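Local coordinates for YkuI protein (Bacillus subtilis, PDB 2BAS) that probably acts as a cyclic-di-GMP phosphodiesterase of the EAL family, carrying its EAL domain together with a second, associated signalling domain, at residues Y42-S47 with Q51-Y56; F239-A244 with Y255-P260. All coordinates share one frame; numbering follows the deposited sequence.

Contact 1: residues Y42-S47 with Q51-Y56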
ATOM      1  N   TYR A  42      -3.614 -30.123  14.661  1.00 58.17           N
ATOM      2  CA  TYR A  42      -4.274 -28.814  14.644  1.00 57.44           C
ATOM      3  C   TYR A  42      -3.468 -27.722  15.348  1.00 57.82           C
ATOM      4  O   TYR A  42      -2.758 -27.984  16.323  1.00 56.59           O
ATOM      5  CB  TYR A  42      -5.662 -28.912  15.293  1.00 57.36           C
ATOM      6  CG  TYR A  42      -6.517 -30.085  14.831  1.00 56.87           C
ATOM      7  CD1 TYR A  42      -6.446 -31.321  15.474  1.00 57.17           C
ATOM      8  CD2 TYR A  42      -7.402 -29.952  13.756  1.00 55.24           C
ATOM      9  CE1 TYR A  42      -7.227 -32.401  15.049  1.00 54.09           C
ATOM     10  CE2 TYR A  42      -8.183 -31.017  13.332  1.00 54.54           C
ATOM     11  CZ  TYR A  42      -8.091 -32.239  13.984  1.00 54.12           C
ATOM     12  OH  TYR A  42      -8.866 -33.291  13.563  1.00 52.38           O
ATOM     13  N   GLN A  43      -3.585 -26.496  14.845  1.00 58.35           N
ATOM     14  CA  GLN A  43      -2.990 -25.339  15.499  1.00 57.63           C
ATOM     15  C   GLN A  43      -4.034 -24.239  15.608  1.00 57.09           C
ATOM     16  O   GLN A  43      -4.625 -23.832  14.613  1.00 56.74           O
ATOM     17  CB  GLN A  43      -1.740 -24.854  14.761  1.00 57.62           C
ATOM     18  CG  GLN A  43      -0.910 -23.836  15.568  1.00 58.00           C
ATOM     19  CD  GLN A  43       0.404 -23.468  14.899  1.00 58.64           C
ATOM     20  OE1 GLN A  43       0.573 -23.610  13.684  1.00 62.61           O
ATOM     21  NE2 GLN A  43       1.343 -22.982  15.696  1.00 59.91           N
ATOM     22  N   ALA A  44      -4.258 -23.768  16.828  1.00 57.50           N
ATOM     23  CA  ALA A  44      -5.289 -22.768  17.097  1.00 56.34           C
ATOM     24  C   ALA A  44      -4.954 -21.412  16.517  1.00 55.99           C
ATOM     25  O   ALA A  44      -3.780 -21.024  16.418  1.00 55.53           O
ATOM     26  CB  ALA A  44      -5.553 -22.654  18.592  1.00 57.56           C
ATOM     27  N   ILE A  45      -6.003 -20.700  16.119  1.00 54.61           N
ATOM     28  CA  ILE A  45      -5.867 -19.348  15.626  1.00 54.80           C
ATOM     29  C   ILE A  45      -6.665 -18.443  16.542  1.00 56.27           C
ATOM     30  O   ILE A  45      -7.816 -18.752  16.885  1.00 56.45           O
ATOM     31  CB  ILE A  45      -6.281 -19.234  14.151  1.00 55.09           C
ATOM     32  CG1 ILE A  45      -5.293 -20.031  13.295  1.00 51.84           C
ATOM     33  CG2 ILE A  45      -6.280 -17.773  13.708  1.00 53.36           C
ATOM     34  CD1 ILE A  45      -5.872 -20.561  12.041  1.00 54.20           C
ATOM     35  N   PHE A  46      -6.042 -17.332  16.936  1.00 56.52           N
ATOM     36  CA  PHE A  46      -6.571 -16.486  18.003  1.00 57.83           C
ATOM     37  C   PHE A  46      -7.199 -15.175  17.578  1.00 57.96           C
ATOM     38  O   PHE A  46      -6.713 -14.499  16.686  1.00 57.03           O
ATOM     39  CB  PHE A  46      -5.501 -16.255  19.072  1.00 56.98           C
ATOM     40  CG  PHE A  46      -5.124 -17.506  19.810  1.00 56.37           C
ATOM     41  CD1 PHE A  46      -4.091 -18.318  19.348  1.00 55.77           C
ATOM     42  CD2 PHE A  46      -5.823 -17.893  20.947  1.00 56.14           C
ATOM     43  CE1 PHE A  46      -3.746 -19.487  20.022  1.00 53.66           C
ATOM     44  CE2 PHE A  46      -5.490 -19.056  21.625  1.00 55.81           C
ATOM     45  CZ  PHE A  46      -4.443 -19.853  21.163  1.00 55.71           C
ATOM     46  N   SER A  47      -8.299 -14.852  18.250  1.00 60.25           N
ATOM     47  CA  SER A  47      -9.087 -13.642  18.032  1.00 61.63           C
ATOM     48  C   SER A  47      -8.396 -12.449  18.670  1.00 61.76           C
ATOM     49  O   SER A  47      -7.725 -12.597  19.694  1.00 61.61           O
ATOM     50  CB  SER A  47     -10.454 -13.820  18.705  1.00 62.19           C
ATOM     51  OG  SER A  47     -11.448 -12.981  18.146  1.00 67.42           O
ATOM     52  N   GLN A  51      -9.946 -12.674  23.357  1.00 66.89           N
ATOM     53  CA  GLN A  51      -8.632 -13.262  23.138  1.00 66.78           C
ATOM     54  C   GLN A  51      -8.805 -14.772  23.099  1.00 65.54           C
ATOM     55  O   GLN A  51      -8.237 -15.484  23.930  1.00 65.57           O
ATOM     56  CB  GLN A  51      -7.599 -12.844  24.198  1.00 67.07           C
ATOM     57  CG  GLN A  51      -7.931 -11.638  25.061  1.00 71.49           C
ATOM     58  CD  GLN A  51      -8.276 -10.383  24.286  1.00 76.97           C
ATOM     59  OE1 GLN A  51      -7.573  -9.987  23.356  1.00 81.98           O
ATOM     60  NE2 GLN A  51      -9.367  -9.740  24.683  1.00 77.55           N
ATOM     61  N   LYS A  52      -9.597 -15.251  22.134  1.00 64.38           N
ATOM     62  CA  LYS A  52      -9.969 -16.672  22.067  1.00 64.18           C
ATOM     63  C   LYS A  52      -9.755 -17.364  20.721  1.00 62.84           C
ATOM     64  O   LYS A  52      -9.515 -16.711  19.699  1.00 62.00           O
ATOM     65  CB  LYS A  52     -11.424 -16.869  22.501  1.00 64.78           C
ATOM     66  CG  LYS A  52     -12.475 -16.437  21.479  1.00 67.71           C
ATOM     67  CD  LYS A  52     -13.791 -17.164  21.756  1.00 71.10           C
ATOM     68  CE  LYS A  52     -14.985 -16.464  21.122  1.00 71.23           C
ATOM     69  NZ  LYS A  52     -16.259 -17.078  21.594  1.00 65.96           N
ATOM     70  N   VAL A  53      -9.860 -18.694  20.739  1.00 60.69           N
ATOM     71  CA  VAL A  53      -9.675 -19.494  19.540  1.00 60.05           C
ATOM     72  C   VAL A  53     -10.902 -19.354  18.621  1.00 59.49           C
ATOM     73  O   VAL A  53     -12.039 -19.500  19.059  1.00 60.26           O
ATOM     74  CB  VAL A  53      -9.292 -20.985  19.854  1.00 60.91           C
ATOM     75  CG1 VAL A  53      -8.603 -21.099  21.225  1.00 60.79           C
ATOM     76  CG2 VAL A  53     -10.487 -21.916  19.784  1.00 60.86           C
ATOM     77  N   VAL A  54     -10.655 -19.032  17.356  1.00 59.10           N
ATOM     78  CA  VAL A  54     -11.718 -18.823  16.368  1.00 57.49           C
ATOM     79  C   VAL A  54     -11.749 -19.967  15.353  1.00 58.73           C
ATOM     80  O   VAL A  54     -12.725 -20.133  14.615  1.00 58.51           O
ATOM     81  CB  VAL A  54     -11.544 -17.475  15.633  1.00 56.98           C
ATOM     82  CG1 VAL A  54     -11.844 -16.329  16.571  1.00 56.34           C
ATOM     83  CG2 VAL A  54     -10.140 -17.339  15.066  1.00 51.63           C
ATOM     84  N   GLY A  55     -10.668 -20.747  15.336  1.00 58.14           N
ATOM     85  CA  GLY A  55     -10.542 -21.907  14.469  1.00 58.28           C
ATOM     86  C   GLY A  55      -9.207 -22.607  14.639  1.00 57.63           C
ATOM     87  O   GLY A  55      -8.444 -22.301  15.557  1.00 57.34           O
ATOM     88  N   TYR A  56      -8.939 -23.558  13.750  1.00 57.01           N
ATOM     89  CA  TYR A  56      -7.702 -24.325  13.773  1.00 57.45           C
ATOM     90  C   TYR A  56      -7.254 -24.591  12.348  1.00 58.48           C
ATOM     91  O   TYR A  56      -8.062 -24.989  11.509  1.00 59.27           O
ATOM     92  CB  TYR A  56      -7.924 -25.684  14.441  1.00 57.09           C
ATOM     93  CG  TYR A  56      -8.317 -25.664  15.901  1.00 56.85           C
ATOM     94  CD1 TYR A  56      -9.660 -25.572  16.285  1.00 51.76           C
ATOM     95  CD2 TYR A  56      -7.350 -25.774  16.900  1.00 58.42           C
ATOM     96  CE1 TYR A  56     -10.028 -25.570  17.632  1.00 54.04           C
ATOM     97  CE2 TYR A  56      -7.706 -25.776  18.252  1.00 59.81           C
ATOM     98  CZ  TYR A  56      -9.047 -25.677  18.609  1.00 56.43           C
ATOM     99  OH  TYR A  56      -9.400 -25.686  19.939  1.00 54.30           O
TER
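Tyr56 brings CD2 and CE2 of its ring against Ala44, CE2 3.8 Å from Ala44 CB and CD2 3.7 Å from Ala44 CA. Tyr42 CB adds to this packing, and Phe264 stacks on the Tyr56 ring. On the same sheet face Phe46 CE2 meets Val53 CG1 at 3.7 Å, the two side chains crossing at a slant. This buried face is the close-packed part. The backbone grip lies alongside: Val54 N bonds to Ile45 O (2.9 Å, 168° at the hydrogen), almost in line with the C=O bond, whereas the Ile45–Gly55 pairing is looser. Near the turn Ser47 N bonds to Lys52 O, while Lys52, partly exposed, points its CB away from the other strand, on the less covered side. Partly exposed Val54 covers that end, with CG1 3.6 Å from Ser47 CB and CG2 turned to Ile45. Shortening Val54 to an alanine is likely to open a gap beside Ser47 CB and take from Ile45 CG2 its methyl partner. Ile45 faces both Val54 and Gly55 between the Ala44–Tyr56 and Phe46–Val53 pairs, a beta bulge in the antiparallel hairpin that opens the EAL barrel.

Contact 2: residues F239-A244 with Y255-P260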
ATOM      1  N   PHE A 239       8.240  -9.680  20.145  1.00 65.99           N
ATOM      2  CA  PHE A 239       8.227  -8.558  19.202  1.00 65.03           C
ATOM      3  C   PHE A 239       7.375  -8.816  17.949  1.00 65.05           C
ATOM      4  O   PHE A 239       6.934  -7.867  17.285  1.00 65.32           O
ATOM      5  CB  PHE A 239       9.656  -8.133  18.825  1.00 64.60           C
ATOM      6  CG  PHE A 239      10.393  -9.133  17.969  1.00 67.18           C
ATOM      7  CD1 PHE A 239      10.278  -9.102  16.573  1.00 68.02           C
ATOM      8  CD2 PHE A 239      11.215 -10.095  18.553  1.00 65.79           C
ATOM      9  CE1 PHE A 239      10.959 -10.020  15.778  1.00 65.65           C
ATOM     10  CE2 PHE A 239      11.900 -11.015  17.767  1.00 64.99           C
ATOM     11  CZ  PHE A 239      11.769 -10.979  16.379  1.00 66.36           C
ATOM     12  N   GLN A 240       7.159 -10.093  17.624  1.00 64.27           N
ATOM     13  CA  GLN A 240       6.335 -10.477  16.468  1.00 62.86           C
ATOM     14  C   GLN A 240       4.840 -10.335  16.761  1.00 61.40           C
ATOM     15  O   GLN A 240       4.075  -9.887  15.906  1.00 60.08           O
ATOM     16  CB  GLN A 240       6.679 -11.895  16.007  1.00 63.33           C
ATOM     17  CG  GLN A 240       8.030 -11.986  15.300  1.00 64.03           C
ATOM     18  CD  GLN A 240       8.553 -13.404  15.161  1.00 65.29           C
ATOM     19  OE1 GLN A 240       9.200 -13.733  14.171  1.00 69.35           O
ATOM     20  NE2 GLN A 240       8.289 -14.242  16.154  1.00 62.00           N
ATOM     21  N   LEU A 241       4.440 -10.712  17.975  1.00 61.65           N
ATOM     22  CA  LEU A 241       3.069 -10.525  18.438  1.00 61.81           C
ATOM     23  C   LEU A 241       2.790  -9.034  18.566  1.00 62.71           C
ATOM     24  O   LEU A 241       1.751  -8.545  18.111  1.00 63.18           O
ATOM     25  CB  LEU A 241       2.848 -11.227  19.779  1.00 62.23           C
ATOM     26  CG  LEU A 241       1.432 -11.162  20.361  1.00 61.17           C
ATOM     27  CD1 LEU A 241       0.405 -11.790  19.415  1.00 60.52           C
ATOM     28  CD2 LEU A 241       1.387 -11.815  21.731  1.00 61.19           C
ATOM     29  N   GLN A 242       3.733  -8.325  19.187  1.00 63.26           N
ATOM     30  CA  GLN A 242       3.728  -6.867  19.254  1.00 63.71           C
ATOM     31  C   GLN A 242       3.498  -6.298  17.861  1.00 63.31           C
ATOM     32  O   GLN A 242       2.565  -5.523  17.648  1.00 64.18           O
ATOM     33  CB  GLN A 242       5.056  -6.369  19.854  1.00 64.91           C
ATOM     34  CG  GLN A 242       5.623  -5.051  19.287  1.00 69.14           C
ATOM     35  CD  GLN A 242       4.953  -3.805  19.844  1.00 74.50           C
ATOM     36  OE1 GLN A 242       5.166  -3.424  21.004  1.00 72.08           O
ATOM     37  NE2 GLN A 242       4.156  -3.146  19.007  1.00 74.23           N
ATOM     38  N   TYR A 243       4.323  -6.715  16.906  1.00 62.77           N
ATOM     39  CA  TYR A 243       4.225  -6.181  15.561  1.00 63.15           C
ATOM     40  C   TYR A 243       2.839  -6.383  14.949  1.00 63.30           C
ATOM     41  O   TYR A 243       2.254  -5.432  14.420  1.00 63.88           O
ATOM     42  CB  TYR A 243       5.309  -6.752  14.652  1.00 64.70           C
ATOM     43  CG  TYR A 243       5.247  -6.161  13.275  1.00 67.84           C
ATOM     44  CD1 TYR A 243       5.949  -5.001  12.969  1.00 67.35           C
ATOM     45  CD2 TYR A 243       4.451  -6.746  12.278  1.00 71.03           C
ATOM     46  CE1 TYR A 243       5.872  -4.436  11.695  1.00 70.74           C
ATOM     47  CE2 TYR A 243       4.365  -6.192  11.004  1.00 72.36           C
ATOM     48  CZ  TYR A 243       5.080  -5.035  10.721  1.00 72.90           C
ATOM     49  OH  TYR A 243       5.006  -4.482   9.463  1.00 77.12           O
ATOM     50  N   ALA A 244       2.327  -7.612  15.022  1.00 61.64           N
ATOM     51  CA  ALA A 244       1.028  -7.961  14.437  1.00 61.20           C
ATOM     52  C   ALA A 244      -0.084  -7.083  14.987  1.00 61.58           C
ATOM     53  O   ALA A 244      -0.902  -6.527  14.247  1.00 60.56           O
ATOM     54  CB  ALA A 244       0.714  -9.423  14.702  1.00 60.42           C
ATOM     55  N   TYR A 255       4.021 -20.677  17.387  1.00 61.98           N
ATOM     56  CA  TYR A 255       4.604 -21.330  18.568  1.00 63.71           C
ATOM     57  C   TYR A 255       4.442 -20.485  19.825  1.00 63.16           C
ATOM     58  O   TYR A 255       4.117 -21.015  20.888  1.00 63.91           O
ATOM     59  CB  TYR A 255       6.092 -21.651  18.364  1.00 65.32           C
ATOM     60  CG  TYR A 255       6.361 -22.676  17.290  1.00 71.07           C
ATOM     61  CD1 TYR A 255       5.927 -23.999  17.432  1.00 76.17           C
ATOM     62  CD2 TYR A 255       7.064 -22.336  16.134  1.00 75.66           C
ATOM     63  CE1 TYR A 255       6.172 -24.955  16.438  1.00 76.64           C
ATOM     64  CE2 TYR A 255       7.314 -23.289  15.128  1.00 75.87           C
ATOM     65  CZ  TYR A 255       6.864 -24.591  15.287  1.00 74.67           C
ATOM     66  OH  TYR A 255       7.110 -25.532  14.304  1.00 74.83           O
ATOM     67  N   TYR A 256       4.665 -19.175  19.699  1.00 62.30           N
ATOM     68  CA  TYR A 256       4.582 -18.267  20.842  1.00 61.80           C
ATOM     69  C   TYR A 256       3.222 -18.350  21.514  1.00 60.98           C
ATOM     70  O   TYR A 256       3.137 -18.334  22.739  1.00 61.12           O
ATOM     71  CB  TYR A 256       4.904 -16.813  20.456  1.00 62.16           C
ATOM     72  CG  TYR A 256       4.972 -15.887  21.654  1.00 62.29           C
ATOM     73  CD1 TYR A 256       6.069 -15.917  22.518  1.00 61.68           C
ATOM     74  CD2 TYR A 256       3.934 -15.003  21.937  1.00 62.37           C
ATOM     75  CE1 TYR A 256       6.132 -15.089  23.626  1.00 62.66           C
ATOM     76  CE2 TYR A 256       3.989 -14.163  23.044  1.00 64.21           C
ATOM     77  CZ  TYR A 256       5.092 -14.214  23.885  1.00 64.62           C
ATOM     78  OH  TYR A 256       5.159 -13.388  24.984  1.00 63.74           O
ATOM     79  N   LEU A 257       2.168 -18.458  20.710  1.00 60.28           N
ATOM     80  CA  LEU A 257       0.819 -18.581  21.238  1.00 60.91           C
ATOM     81  C   LEU A 257       0.531 -20.012  21.681  1.00 61.40           C
ATOM     82  O   LEU A 257       0.415 -20.271  22.877  1.00 61.68           O
ATOM     83  CB  LEU A 257      -0.219 -18.098  20.227  1.00 60.56           C
ATOM     84  CG  LEU A 257      -0.090 -16.636  19.801  1.00 61.77           C
ATOM     85  CD1 LEU A 257      -1.068 -16.337  18.707  1.00 62.40           C
ATOM     86  CD2 LEU A 257      -0.301 -15.692  20.970  1.00 63.81           C
ATOM     87  N   VAL A 258       0.431 -20.932  20.722  1.00 61.81           N
ATOM     88  CA  VAL A 258       0.163 -22.347  20.999  1.00 62.18           C
ATOM     89  C   VAL A 258       0.714 -23.229  19.877  1.00 61.71           C
ATOM     90  O   VAL A 258       0.374 -23.048  18.713  1.00 61.20           O
ATOM     91  CB  VAL A 258      -1.359 -22.635  21.194  1.00 62.58           C
ATOM     92  CG1 VAL A 258      -1.632 -24.119  21.212  1.00 64.01           C
ATOM     93  CG2 VAL A 258      -1.870 -22.040  22.493  1.00 63.95           C
ATOM     94  N   SER A 259       1.570 -24.180  20.244  1.00 62.85           N
ATOM     95  CA  SER A 259       2.123 -25.166  19.305  1.00 64.11           C
ATOM     96  C   SER A 259       1.039 -26.114  18.732  1.00 64.12           C
ATOM     97  O   SER A 259      -0.069 -26.184  19.265  1.00 64.94           O
ATOM     98  CB  SER A 259       3.183 -26.037  20.013  1.00 63.16           C
ATOM     99  OG  SER A 259       2.571 -26.815  21.033  1.00 64.26           O
ATOM    100  N   PRO A 260       1.333 -26.817  17.621  1.00 63.91           N
ATOM    101  CA  PRO A 260       0.328 -27.753  17.108  1.00 64.58           C
ATOM    102  C   PRO A 260       0.146 -29.004  17.975  1.00 64.98           C
ATOM    103  O   PRO A 260       1.128 -29.604  18.413  1.00 65.22           O
ATOM    104  CB  PRO A 260       0.879 -28.151  15.726  1.00 64.34           C
ATOM    105  CG  PRO A 260       1.942 -27.138  15.412  1.00 64.62           C
ATOM    106  CD  PRO A 260       2.516 -26.766  16.746  1.00 63.87           C
TER
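Leu241 reaches out from its helix to both Tyr256 and Leu257, and the two methyl groups of its fork divide the work. All that passes between the segments is apolar. Leu241 CD2 comes up to the edge of the Tyr256 ring, near the ring plane, at 3.7 Å from Tyr256 CE2 and 4.1 Å from Tyr256 CD2. The two side chains cross at about a right angle. The second methyl, Leu241 CD1, lies 4.3 Å from Leu257 CD2, a looser aliphatic touch made by the end of the Leu257 side chain. With CG of Tyr256 anti to the backbone N (chi1 -174°), the ring is carried out toward the helix; Leu241 has the same first torsion, and the two side chains meet although their CA atoms are 8.2 Å apart. The joint is small, burying 113 Å² in all.

Polar bonds hold each side separately, and none crosses between the segments. The helix keeps its own backbone pattern, Tyr243 N bonding to Phe239 O at 2.9 Å and Ala244 N to Gln240 O at 3.0 Å. The Tyr256 hydroxyl is taken up by a hydrogen bond to Glu277 OE1, and Arg273 makes a cation-pi contact with the ring; both are likely to bear on how the tyrosine is turned, besides the leucine.

Helix 238-246 connects the parallel strands 229-233 and 249-252 in a beta-alpha-beta unit, and 255-260 belongs to the loop that follows. Phe252 of strand 249-252 touches both Leu241 and Leu257, while the long helix 271-311 brings Glu277 against Leu241 and Leu274 against Leu257.

How the contacts relate
Contact 1 precedes contact 2 along the chain, yet their centres lie only about 12 Å apart, on the same side of the chain's centre and within the EAL domain. Strand 249-252, which separates helix 238-246 from the loop 255-260, pairs antiparallel with strand 38-47 and so brings the late part of the barrel back to its opening hairpin. The two contacts meet directly: Phe46 CD1 packs on Leu257 CD1 at 3.7 Å, Phe46 CZ on Val258 CG2 at 3.6 Å, and Gln43 NE2 probably hydrogen-bonds to Val258 O. The early hairpin and the segment leading to helix 271-311 thus form one continuous region where the barrel closes.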